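Local coordinates for Rna-directed RNA polymerase (Infectious pancreatic necrosis virus, PDB 3ZED), which probably copies the viral genome as an RNA-dependent RNA polymerase, extending RNA chains from ribonucleoside triphosphates, and also becomes covalently attached to the genomic RNA, at residues B[123-126]-B[127-130]; B[151-154]-B[155-159]; B[735-738]-B[739-742]; B[772-775]-B[776-779]. One frame throughout, in Å; residues are numbered along the deposited sequence.

Interaction 1 (B[123-126]-B[127-130])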
ATOM      1  N   PRO B 123     -11.057  -3.073 -25.202  1.00 43.54           N
ATOM      2  CA  PRO B 123     -10.487  -4.422 -25.103  1.00 43.15           C
ATOM      3  C   PRO B 123      -9.526  -4.690 -26.256  1.00 50.97           C
ATOM      4  O   PRO B 123      -9.686  -4.096 -27.334  1.00 53.44           O
ATOM      5  CB  PRO B 123     -11.724  -5.334 -25.193  1.00 44.91           C
ATOM      6  CG  PRO B 123     -12.704  -4.551 -25.955  1.00 49.59           C
ATOM      7  CD  PRO B 123     -12.474  -3.116 -25.608  1.00 44.86           C
ATOM      8  N   ASP B 124      -8.547  -5.585 -26.059  1.00 47.08           N
ATOM      9  CA  ASP B 124      -7.611  -5.912 -27.141  1.00 46.63           C
ATOM     10  C   ASP B 124      -8.246  -6.928 -28.116  1.00 50.15           C
ATOM     11  O   ASP B 124      -7.973  -8.129 -28.071  1.00 49.23           O
ATOM     12  CB  ASP B 124      -6.259  -6.409 -26.599  1.00 46.66           C
ATOM     13  CG  ASP B 124      -5.156  -6.393 -27.630  1.00 46.94           C
ATOM     14  OD1 ASP B 124      -5.463  -6.259 -28.841  1.00 48.04           O
ATOM     15  OD2 ASP B 124      -4.000  -6.557 -27.244  1.00 52.55           O
ATOM     16  N   ILE B 125      -9.075  -6.400 -29.021  1.00 48.35           N
ATOM     17  CA  ILE B 125      -9.819  -7.089 -30.077  1.00 49.09           C
ATOM     18  C   ILE B 125      -8.855  -7.627 -31.157  1.00 51.28           C
ATOM     19  O   ILE B 125      -9.147  -8.665 -31.773  1.00 49.36           O
ATOM     20  CB  ILE B 125     -10.875  -6.081 -30.648  1.00 54.44           C
ATOM     21  CG1 ILE B 125     -12.019  -5.856 -29.633  1.00 56.09           C
ATOM     22  CG2 ILE B 125     -11.431  -6.450 -32.017  1.00 56.87           C
ATOM     23  CD1 ILE B 125     -12.488  -7.098 -28.819  1.00 63.81           C
ATOM     24  N   THR B 126      -7.713  -6.931 -31.373  1.00 49.20           N
ATOM     25  CA  THR B 126      -6.687  -7.370 -32.330  1.00 49.42           C
ATOM     26  C   THR B 126      -6.123  -8.703 -31.821  1.00 49.25           C
ATOM     27  O   THR B 126      -6.063  -9.652 -32.595  1.00 49.24           O
ATOM     28  CB  THR B 126      -5.621  -6.282 -32.560  1.00 62.99           C
ATOM     29  OG1 THR B 126      -6.289  -5.061 -32.877  1.00 66.88           O
ATOM     30  CG2 THR B 126      -4.678  -6.621 -33.707  1.00 64.81           C
ATOM     31  N   LEU B 127      -5.804  -8.796 -30.510  1.00 43.65           N
ATOM     32  CA  LEU B 127      -5.292 -10.023 -29.890  1.00 41.84           C
ATOM     33  C   LEU B 127      -6.339 -11.151 -29.975  1.00 47.67           C
ATOM     34  O   LEU B 127      -5.973 -12.283 -30.309  1.00 49.50           O
ATOM     35  CB  LEU B 127      -4.830  -9.778 -28.432  1.00 39.98           C
ATOM     36  CG  LEU B 127      -4.295 -10.983 -27.637  1.00 42.70           C
ATOM     37  CD1 LEU B 127      -3.040 -11.584 -28.273  1.00 42.36           C
ATOM     38  CD2 LEU B 127      -4.029 -10.606 -26.210  1.00 42.71           C
ATOM     39  N   LEU B 128      -7.622 -10.849 -29.753  1.00 44.52           N
ATOM     40  CA  LEU B 128      -8.696 -11.852 -29.835  1.00 43.91           C
ATOM     41  C   LEU B 128      -8.774 -12.456 -31.244  1.00 47.30           C
ATOM     42  O   LEU B 128      -8.979 -13.677 -31.375  1.00 45.12           O
ATOM     43  CB  LEU B 128     -10.077 -11.246 -29.425  1.00 44.43           C
ATOM     44  CG  LEU B 128     -11.315 -12.159 -29.569  1.00 48.42           C
ATOM     45  CD1 LEU B 128     -11.165 -13.427 -28.731  1.00 47.15           C
ATOM     46  CD2 LEU B 128     -12.578 -11.434 -29.159  1.00 51.23           C
ATOM     47  N   LYS B 129      -8.642 -11.599 -32.291  1.00 45.63           N
ATOM     48  CA  LYS B 129      -8.629 -12.042 -33.693  1.00 47.27           C
ATOM     49  C   LYS B 129      -7.433 -12.973 -33.935  1.00 49.34           C
ATOM     50  O   LYS B 129      -7.599 -14.059 -34.492  1.00 49.87           O
ATOM     51  CB  LYS B 129      -8.591 -10.841 -34.659  1.00 52.47           C
ATOM     52  CG  LYS B 129      -9.919 -10.099 -34.791  1.00 61.59           C
ATOM     53  CD  LYS B 129      -9.731  -8.676 -35.297  1.00 70.18           C
ATOM     54  CE  LYS B 129     -11.055  -7.973 -35.459  1.00 87.45           C
ATOM     55  NZ  LYS B 129     -10.897  -6.498 -35.481  1.00 96.97           N
ATOM     56  N   GLN B 130      -6.251 -12.580 -33.449  1.00 45.48           N
ATOM     57  CA  GLN B 130      -5.010 -13.343 -33.586  1.00 44.72           C
ATOM     58  C   GLN B 130      -5.099 -14.705 -32.873  1.00 45.73           C
ATOM     59  O   GLN B 130      -4.744 -15.724 -33.461  1.00 45.40           O
ATOM     60  CB  GLN B 130      -3.819 -12.531 -33.065  1.00 45.16           C
ATOM     61  CG  GLN B 130      -3.488 -11.308 -33.923  1.00 57.02           C
ATOM     62  CD  GLN B 130      -3.114 -11.646 -35.346  1.00 65.63           C
ATOM     63  OE1 GLN B 130      -2.400 -12.608 -35.622  1.00 55.34           O
ATOM     64  NE2 GLN B 130      -3.594 -10.859 -36.282  1.00 68.07           N
TER
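Leu127 meets Asp124 twice, once through its backbone and once through its side chain. Leu127 N donates to Asp124 OD1 at 3.1 Å, arriving from above the carboxylate plane, 62° out of it, with an N-H...O angle of 160°. Leu127 CB lies 3.5 Å from Asp124 CG, the two side chains crossing at about a right angle. The carboxylate swings over the start of the helix because Asp124 CG stands opposite the backbone N (chi1 -164°). Its other oxygen, OD2, is bound by the hydroxyl of Tyr613, so both ends of the group are held. Leu128 N then closes the first helical turn on Asp124 O, while Leu128 CD2 comes within 4.4 Å of Ile125 CD1, a loose apolar touch on the side that packs against Ile154 of helix 143-156. Lys129 N binds Ile125 O at 3.0 Å. The extended lysine chain runs back over the same residue, with Lys129 CG 3.4 Å from Ile125 O and Lys129 NZ 3.5 Å from Ile125 CG2, its aliphatic part lying along the exposed side of the helix. Gln130 N bonds to Thr126 O at 3.1 Å, and its own side chain turns toward His633 and Met634 of helix 625-645. An aspartate N-cap opening an alpha-helix, here helix 125-137 in the palm family region of the polymerase, is the motif.

Interaction 2 (B[151-154]-B[155-159])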
ATOM      1  N   ARG B 151     -12.054 -14.253 -24.635  1.00 36.05           N
ATOM      2  CA  ARG B 151     -13.314 -13.750 -25.185  1.00 38.04           C
ATOM      3  C   ARG B 151     -14.327 -13.442 -24.080  1.00 41.72           C
ATOM      4  O   ARG B 151     -14.994 -12.414 -24.163  1.00 42.85           O
ATOM      5  CB  ARG B 151     -13.925 -14.716 -26.203  1.00 39.59           C
ATOM      6  CG  ARG B 151     -14.843 -13.996 -27.178  1.00 49.77           C
ATOM      7  CD  ARG B 151     -15.345 -14.889 -28.282  1.00 59.86           C
ATOM      8  NE  ARG B 151     -16.532 -15.609 -27.837  1.00 69.39           N
ATOM      9  CZ  ARG B 151     -17.771 -15.304 -28.183  1.00 77.14           C
ATOM     10  NH1 ARG B 151     -18.005 -14.309 -29.030  1.00 69.65           N
ATOM     11  NH2 ARG B 151     -18.786 -16.005 -27.709  1.00 75.19           N
ATOM     12  N   GLU B 152     -14.461 -14.346 -23.077  1.00 36.90           N
ATOM     13  CA  GLU B 152     -15.354 -14.168 -21.926  1.00 36.65           C
ATOM     14  C   GLU B 152     -14.916 -12.943 -21.085  1.00 38.09           C
ATOM     15  O   GLU B 152     -15.774 -12.178 -20.664  1.00 37.83           O
ATOM     16  CB  GLU B 152     -15.413 -15.448 -21.066  1.00 37.88           C
ATOM     17  CG  GLU B 152     -16.217 -15.333 -19.772  1.00 47.06           C
ATOM     18  CD  GLU B 152     -17.742 -15.351 -19.774  1.00 77.75           C
ATOM     19  OE1 GLU B 152     -18.357 -15.136 -20.846  1.00 66.47           O
ATOM     20  OE2 GLU B 152     -18.323 -15.507 -18.673  1.00 82.18           O
ATOM     21  N   ALA B 153     -13.589 -12.730 -20.904  1.00 34.80           N
ATOM     22  CA  ALA B 153     -13.084 -11.554 -20.168  1.00 34.36           C
ATOM     23  C   ALA B 153     -13.446 -10.246 -20.917  1.00 42.00           C
ATOM     24  O   ALA B 153     -13.913  -9.303 -20.291  1.00 40.38           O
ATOM     25  CB  ALA B 153     -11.579 -11.650 -19.952  1.00 33.48           C
ATOM     26  N   ILE B 154     -13.303 -10.229 -22.265  1.00 42.10           N
ATOM     27  CA  ILE B 154     -13.657  -9.071 -23.091  1.00 43.64           C
ATOM     28  C   ILE B 154     -15.179  -8.814 -22.990  1.00 48.97           C
ATOM     29  O   ILE B 154     -15.593  -7.655 -22.874  1.00 49.94           O
ATOM     30  CB  ILE B 154     -13.188  -9.278 -24.568  1.00 47.80           C
ATOM     31  CG1 ILE B 154     -11.634  -9.188 -24.680  1.00 46.18           C
ATOM     32  CG2 ILE B 154     -13.879  -8.279 -25.522  1.00 49.42           C
ATOM     33  CD1 ILE B 154     -11.027  -9.655 -25.977  1.00 44.17           C
ATOM     34  N   ALA B 155     -15.992  -9.896 -22.989  1.00 44.86           N
ATOM     35  CA  ALA B 155     -17.449  -9.816 -22.920  1.00 45.83           C
ATOM     36  C   ALA B 155     -18.005  -9.459 -21.531  1.00 48.71           C
ATOM     37  O   ALA B 155     -19.077  -8.873 -21.478  1.00 50.53           O
ATOM     38  CB  ALA B 155     -18.066 -11.130 -23.380  1.00 47.16           C
ATOM     39  N   THR B 156     -17.304  -9.788 -20.423  1.00 42.91           N
ATOM     40  CA  THR B 156     -17.856  -9.577 -19.073  1.00 41.44           C
ATOM     41  C   THR B 156     -17.107  -8.563 -18.218  1.00 43.16           C
ATOM     42  O   THR B 156     -17.671  -8.096 -17.225  1.00 44.10           O
ATOM     43  CB  THR B 156     -17.938 -10.905 -18.325  1.00 43.44           C
ATOM     44  OG1 THR B 156     -16.614 -11.422 -18.177  1.00 42.09           O
ATOM     45  CG2 THR B 156     -18.851 -11.912 -19.035  1.00 39.47           C
ATOM     46  N   LEU B 157     -15.863  -8.223 -18.580  1.00 37.59           N
ATOM     47  CA  LEU B 157     -15.070  -7.250 -17.839  1.00 35.68           C
ATOM     48  C   LEU B 157     -15.019  -5.897 -18.560  1.00 42.57           C
ATOM     49  O   LEU B 157     -15.405  -5.777 -19.717  1.00 43.76           O
ATOM     50  CB  LEU B 157     -13.618  -7.755 -17.562  1.00 33.44           C
ATOM     51  CG  LEU B 157     -13.428  -9.110 -16.867  1.00 35.56           C
ATOM     52  CD1 LEU B 157     -11.967  -9.427 -16.699  1.00 33.21           C
ATOM     53  CD2 LEU B 157     -14.151  -9.177 -15.505  1.00 37.25           C
ATOM     54  N   GLN B 158     -14.541  -4.878 -17.851  1.00 39.41           N
ATOM     55  CA  GLN B 158     -14.322  -3.556 -18.383  1.00 39.17           C
ATOM     56  C   GLN B 158     -13.230  -2.862 -17.588  1.00 42.39           C
ATOM     57  O   GLN B 158     -13.366  -2.692 -16.377  1.00 41.93           O
ATOM     58  CB  GLN B 158     -15.617  -2.715 -18.374  1.00 41.61           C
ATOM     59  CG  GLN B 158     -15.437  -1.299 -18.943  1.00 48.32           C
ATOM     60  CD  GLN B 158     -14.983  -1.319 -20.380  1.00 57.44           C
ATOM     61  OE1 GLN B 158     -15.702  -1.784 -21.263  1.00 53.26           O
ATOM     62  NE2 GLN B 158     -13.761  -0.860 -20.639  1.00 44.33           N
ATOM     63  N   TYR B 159     -12.150  -2.458 -18.265  1.00 39.50           N
ATOM     64  CA  TYR B 159     -11.144  -1.647 -17.601  1.00 38.72           C
ATOM     65  C   TYR B 159     -11.646  -0.209 -17.607  1.00 44.75           C
ATOM     66  O   TYR B 159     -12.157   0.267 -18.632  1.00 47.38           O
ATOM     67  CB  TYR B 159      -9.743  -1.763 -18.226  1.00 38.42           C
ATOM     68  CG  TYR B 159      -8.743  -0.870 -17.521  1.00 38.96           C
ATOM     69  CD1 TYR B 159      -8.200  -1.233 -16.292  1.00 40.19           C
ATOM     70  CD2 TYR B 159      -8.430   0.392 -18.023  1.00 40.30           C
ATOM     71  CE1 TYR B 159      -7.337  -0.384 -15.600  1.00 42.24           C
ATOM     72  CE2 TYR B 159      -7.587   1.261 -17.327  1.00 40.73           C
ATOM     73  CZ  TYR B 159      -7.029   0.861 -16.123  1.00 49.75           C
ATOM     74  OH  TYR B 159      -6.154   1.690 -15.456  1.00 52.20           O
TER
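Thr156 grips Glu152 O with two donors at the C-terminal end of helix 143-156, where the chain passes directly into strand 157-160. OG1 of Thr156 donates to Glu152 O at 2.7 Å from above the carbonyl plane, and Thr156 N reaches the same Glu152 O at 2.8 Å with a rather bent N-H...O angle of 131°. The hydroxyl can fold back onto the preceding turn because it sits between the backbone N and the carbonyl carbon (chi1 62°). A second, weak bond runs from Thr156 N to Ala153 O. The stronger claim on Ala153 O comes from Leu157 N at 2.8 Å, the last bond of the helix, made by the first residue to leave helical backbone angles. Two residues earlier Ala155 N bonds to Arg151 O. The carbonyl of Ile154 is taken by the hydroxyl of Tyr589, and Thr156 already pairs by its backbone with Gln311 beside the sheet. Packing follows the same i to i+4 spacing. The Glu152 chain bends at chi2 (77°), turning the flat face of its carboxylate to the Thr156 methyl, Glu152 CD, OE1 and OE2 all 3.7 Å from Thr156 CG2. On the side lined by helix 580-588, Leu157 lies back against the helix end: its CB is 3.2 Å from Ala153 O, and its CD1 touches Ala153 CB at 4.0 Å.

Interaction 3 (B[735-738]-B[739-742])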
ATOM      1  N   LEU B 735      -3.622   9.122  27.858  1.00 62.71           N
ATOM      2  CA  LEU B 735      -3.880  10.429  28.484  1.00 63.53           C
ATOM      3  C   LEU B 735      -4.532  11.448  27.539  1.00 67.37           C
ATOM      4  O   LEU B 735      -4.189  11.499  26.360  1.00 66.16           O
ATOM      5  CB  LEU B 735      -2.579  11.003  29.031  1.00 64.36           C
ATOM      6  CG  LEU B 735      -2.013  10.336  30.286  1.00 69.74           C
ATOM      7  CD1 LEU B 735      -0.495  10.475  30.331  1.00 69.51           C
ATOM      8  CD2 LEU B 735      -2.634  10.925  31.551  1.00 73.49           C
ATOM      9  N   ARG B 736      -5.436  12.293  28.075  1.00 65.13           N
ATOM     10  CA  ARG B 736      -6.149  13.326  27.305  1.00 64.51           C
ATOM     11  C   ARG B 736      -5.204  14.471  26.868  1.00 69.16           C
ATOM     12  O   ARG B 736      -4.119  14.647  27.440  1.00 68.40           O
ATOM     13  CB  ARG B 736      -7.375  13.872  28.075  1.00 64.02           C
ATOM     14  CG  ARG B 736      -7.048  14.585  29.379  1.00 72.88           C
ATOM     15  CD  ARG B 736      -8.283  14.913  30.186  1.00 82.69           C
ATOM     16  NE  ARG B 736      -9.088  15.989  29.605  1.00 97.96           N
ATOM     17  CZ  ARG B 736     -10.303  16.326  30.029  1.00120.06           C
ATOM     18  NH1 ARG B 736     -10.867  15.676  31.040  1.00110.40           N
ATOM     19  NH2 ARG B 736     -10.964  17.317  29.445  1.00111.02           N
ATOM     20  N   VAL B 737      -5.647  15.246  25.850  1.00 66.71           N
ATOM     21  CA  VAL B 737      -4.911  16.328  25.180  1.00 66.77           C
ATOM     22  C   VAL B 737      -4.556  17.507  26.135  1.00 70.63           C
ATOM     23  O   VAL B 737      -3.520  18.140  25.921  1.00 70.02           O
ATOM     24  CB  VAL B 737      -5.688  16.758  23.895  1.00 70.28           C
ATOM     25  CG1 VAL B 737      -5.441  18.196  23.492  1.00 71.36           C
ATOM     26  CG2 VAL B 737      -5.357  15.822  22.734  1.00 67.99           C
ATOM     27  N   SER B 738      -5.348  17.754  27.206  1.00 67.21           N
ATOM     28  CA  SER B 738      -5.066  18.832  28.174  1.00 68.27           C
ATOM     29  C   SER B 738      -3.748  18.594  28.963  1.00 71.04           C
ATOM     30  O   SER B 738      -3.150  19.558  29.424  1.00 72.24           O
ATOM     31  CB  SER B 738      -6.226  19.005  29.150  1.00 70.84           C
ATOM     32  OG  SER B 738      -6.450  17.809  29.877  1.00 72.76           O
ATOM     33  N   THR B 739      -3.280  17.328  29.052  1.00 65.58           N
ATOM     34  CA  THR B 739      -2.057  16.894  29.754  1.00 65.12           C
ATOM     35  C   THR B 739      -0.806  16.881  28.858  1.00 68.19           C
ATOM     36  O   THR B 739       0.244  16.418  29.307  1.00 68.44           O
ATOM     37  CB  THR B 739      -2.247  15.455  30.316  1.00 71.51           C
ATOM     38  OG1 THR B 739      -2.226  14.485  29.244  1.00 66.59           O
ATOM     39  CG2 THR B 739      -3.506  15.294  31.157  1.00 67.89           C
ATOM     40  N   LEU B 740      -0.902  17.353  27.601  1.00 65.11           N
ATOM     41  CA  LEU B 740       0.206  17.252  26.636  1.00 64.38           C
ATOM     42  C   LEU B 740       1.468  18.000  27.049  1.00 71.99           C
ATOM     43  O   LEU B 740       2.559  17.501  26.770  1.00 72.19           O
ATOM     44  CB  LEU B 740      -0.208  17.675  25.217  1.00 62.62           C
ATOM     45  CG  LEU B 740      -0.959  16.627  24.391  1.00 63.94           C
ATOM     46  CD1 LEU B 740      -1.504  17.246  23.124  1.00 62.83           C
ATOM     47  CD2 LEU B 740      -0.085  15.399  24.083  1.00 64.09           C
ATOM     48  N   ARG B 741       1.333  19.157  27.721  1.00 70.49           N
ATOM     49  CA  ARG B 741       2.472  19.949  28.177  1.00 72.21           C
ATOM     50  C   ARG B 741       3.252  19.192  29.268  1.00 76.86           C
ATOM     51  O   ARG B 741       4.484  19.183  29.244  1.00 77.64           O
ATOM     52  CB  ARG B 741       1.988  21.314  28.679  1.00 75.31           C
ATOM     53  CG  ARG B 741       3.091  22.333  28.914  1.00 84.35           C
ATOM     54  CD  ARG B 741       2.981  22.922  30.291  1.00103.59           C
ATOM     55  NE  ARG B 741       2.051  24.055  30.343  1.00121.29           N
ATOM     56  CZ  ARG B 741       0.915  24.072  31.036  1.00137.56           C
ATOM     57  NH1 ARG B 741       0.537  23.006  31.733  1.00122.32           N
ATOM     58  NH2 ARG B 741       0.158  25.159  31.053  1.00127.07           N
ATOM     59  N   ASP B 742       2.524  18.525  30.191  1.00 73.08           N
ATOM     60  CA  ASP B 742       3.112  17.714  31.259  1.00 73.54           C
ATOM     61  C   ASP B 742       3.857  16.526  30.656  1.00 75.05           C
ATOM     62  O   ASP B 742       4.975  16.234  31.084  1.00 76.78           O
ATOM     63  CB  ASP B 742       2.034  17.245  32.250  1.00 76.39           C
ATOM     64  CG  ASP B 742       1.700  18.255  33.333  1.00 92.18           C
ATOM     65  OD1 ASP B 742       2.625  18.652  34.088  1.00 94.79           O
ATOM     66  OD2 ASP B 742       0.513  18.612  33.462  1.00101.87           O
TER
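Thr739 sets its side chain at the carbonyl end of Arg736, with OG1 donating to Arg736 O at 2.6 Å and CG2 4.0 Å from Arg736 CG, the two side chains crossing at about a right angle. The hydroxyl approaches almost end-on to the carbonyl, at a C=O...O angle of 160°, whereas Thr739 N, 3.2 Å from the same Arg736 O, comes from 46° above the carbonyl plane. One acceptor thus serves two donors of a single residue. A chi1 of 73° places Thr739 OG1 between its own N and carbonyl carbon, near enough to the N for both to reach Arg736 O. Thr739 OG1 also lies 3.5 Å from Leu735 CB and is hydrogen-bonded to Gln743 NE2 one turn on. Next along the chain, Leu740 N bonds to Val737 O at 3.2 Å, in the i to i+3 pattern of the short 3-10 turn that leads into helix 740-752. The Leu740 side chain bends back over the same residue: CG is 3.3 Å from Val737 O, and CD1 meets Val737 CG1 at 4.1 Å. Both residues pack on Val287 of helix 283-293. The guanidinium of Arg736 has its partners outside the turn, a salt bridge with Glu284 and a hydrogen bond to Asn776 O. Hydroxyl and amide together satisfy a carbonyl at the helix entrance, and with Gln743 as its second partner the hydroxyl is probably fixed in rotation, while the aliphatic groups of Val737 and Leu740 cover the neighbouring peptide in a largely buried setting.

Interaction 4 (B[772-775]-B[776-779])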
ATOM      1  N   MET B 772      -2.153   8.990  36.611  1.00 91.44           N
ATOM      2  CA  MET B 772      -3.082   8.264  35.742  1.00 88.19           C
ATOM      3  C   MET B 772      -4.185   7.536  36.545  1.00 93.63           C
ATOM      4  O   MET B 772      -5.107   7.000  35.936  1.00 91.62           O
ATOM      5  CB  MET B 772      -2.326   7.293  34.836  1.00 88.32           C
ATOM      6  CG  MET B 772      -1.625   7.998  33.684  1.00 89.78           C
ATOM      7  SD  MET B 772      -0.738   6.898  32.560  1.00 90.96           S
ATOM      8  CE  MET B 772      -2.053   6.351  31.561  1.00 85.44           C
ATOM      9  N   LYS B 773      -4.123   7.571  37.908  1.00 93.81           N
ATOM     10  CA  LYS B 773      -5.148   7.021  38.809  1.00 94.89           C
ATOM     11  C   LYS B 773      -6.379   7.952  38.802  1.00 99.42           C
ATOM     12  O   LYS B 773      -7.460   7.556  39.258  1.00100.67           O
ATOM     13  CB  LYS B 773      -4.606   6.823  40.232  1.00 99.84           C
ATOM     14  N   ALA B 774      -6.208   9.188  38.263  1.00 93.88           N
ATOM     15  CA  ALA B 774      -7.281  10.157  38.039  1.00 92.97           C
ATOM     16  C   ALA B 774      -7.936   9.811  36.684  1.00 93.26           C
ATOM     17  O   ALA B 774      -7.338  10.034  35.623  1.00 89.80           O
ATOM     18  CB  ALA B 774      -6.731  11.582  38.052  1.00 94.27           C
ATOM     19  N   ASN B 775      -9.135   9.193  36.726  1.00 90.63           N
ATOM     20  CA  ASN B 775      -9.841   8.731  35.525  1.00 88.50           C
ATOM     21  C   ASN B 775     -10.280   9.889  34.627  1.00 89.63           C
ATOM     22  O   ASN B 775     -10.427   9.698  33.410  1.00 86.55           O
ATOM     23  CB  ASN B 775     -11.017   7.831  35.884  1.00 92.52           C
ATOM     24  CG  ASN B 775     -10.562   6.416  36.164  1.00119.61           C
ATOM     25  OD1 ASN B 775     -10.153   5.663  35.254  1.00103.24           O
ATOM     26  ND2 ASN B 775     -10.614   6.028  37.441  1.00116.61           N
ATOM     27  N   ASN B 776     -10.409  11.101  35.217  1.00 86.62           N
ATOM     28  CA  ASN B 776     -10.728  12.330  34.492  1.00 85.12           C
ATOM     29  C   ASN B 776      -9.580  12.705  33.517  1.00 83.91           C
ATOM     30  O   ASN B 776      -9.825  13.435  32.558  1.00 82.98           O
ATOM     31  CB  ASN B 776     -11.019  13.477  35.459  1.00 86.41           C
ATOM     32  CG  ASN B 776      -9.949  13.668  36.503  1.00123.54           C
ATOM     33  OD1 ASN B 776      -9.871  12.917  37.483  1.00125.73           O
ATOM     34  ND2 ASN B 776      -9.106  14.677  36.318  1.00114.91           N
ATOM     35  N   LEU B 777      -8.358  12.181  33.744  1.00 76.90           N
ATOM     36  CA  LEU B 777      -7.203  12.436  32.877  1.00 74.94           C
ATOM     37  C   LEU B 777      -7.100  11.413  31.725  1.00 76.93           C
ATOM     38  O   LEU B 777      -6.252  11.583  30.844  1.00 74.94           O
ATOM     39  CB  LEU B 777      -5.888  12.447  33.685  1.00 75.60           C
ATOM     40  CG  LEU B 777      -5.686  13.545  34.731  1.00 81.80           C
ATOM     41  CD1 LEU B 777      -4.227  13.575  35.170  1.00 82.85           C
ATOM     42  CD2 LEU B 777      -6.102  14.938  34.214  1.00 82.20           C
ATOM     43  N   LEU B 778      -7.992  10.389  31.715  1.00 73.30           N
ATOM     44  CA  LEU B 778      -8.023   9.318  30.713  1.00 70.36           C
ATOM     45  C   LEU B 778      -9.122   9.533  29.656  1.00 71.74           C
ATOM     46  O   LEU B 778     -10.309   9.379  29.933  1.00 71.95           O
ATOM     47  CB  LEU B 778      -8.211   7.938  31.386  1.00 70.72           C
ATOM     48  CG  LEU B 778      -7.228   7.493  32.484  1.00 76.86           C
ATOM     49  CD1 LEU B 778      -7.557   6.087  32.940  1.00 77.17           C
ATOM     50  CD2 LEU B 778      -5.776   7.542  32.009  1.00 79.09           C
ATOM     51  N   LYS B 779      -8.705   9.872  28.435  1.00 65.45           N
ATOM     52  CA  LYS B 779      -9.560  10.092  27.267  1.00 63.29           C
ATOM     53  C   LYS B 779      -8.695   9.969  26.036  1.00 65.40           C
ATOM     54  O   LYS B 779      -7.585  10.510  26.032  1.00 66.64           O
ATOM     55  CB  LYS B 779     -10.232  11.470  27.326  1.00 67.58           C
TER
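Met772 reaches across the turn to Leu778, the thioether methyl CE touching Leu778 CD2 at 3.9 Å with the side chains crossing at about a right angle. The bend at the sulfur (chi3 81°) turns CE toward the leucine, and the methionine also packs on Leu735. Ala774 makes the first polar closure: its O accepts from Leu777 N at 3.0 Å. The alanine methyl touches two side chains, Ala774 CB being 3.5 Å from Asn776 OD1 and 4.0 Å from Leu777 CG. Asn775 repeats the i to i+3 bond one residue on, its O accepting from Leu778 N at 3.0 Å with an N-H...O angle of 156°. Its side-chain amide lies beside the leucine, with Asn775 OD1 3.5 Å from Leu778 CD1. These successive bonds form a short 3-10 turn in the linker between helices 757-771 and 781-789. At this largely exposed site the two amide bonds close the turn, the side chains add van der Waals contact, and Arg736 binds it from outside through Asn776 O and the backbone of Leu777.

Overall arrangement
All four contacts are local, and they follow one another in series, none nested or crossed. From the N terminus, interaction 1 starts helix 125-137 and interaction 2 ends the next helix, 143-156, at its passage into strand 157-160. Their centres lie 12 Å apart, and Ile154 packs against Pro123, Ile125 and Leu128, joining the start of one helix to the end of the other. Interactions 3 and 4 lie in the C-terminal family region, on the opposite side of the chain's centre. There Arg736 joins the turn entering helix 740-752 to the linker before helix 781-789. Interactions 1 and 3 have centres about 64 Å apart.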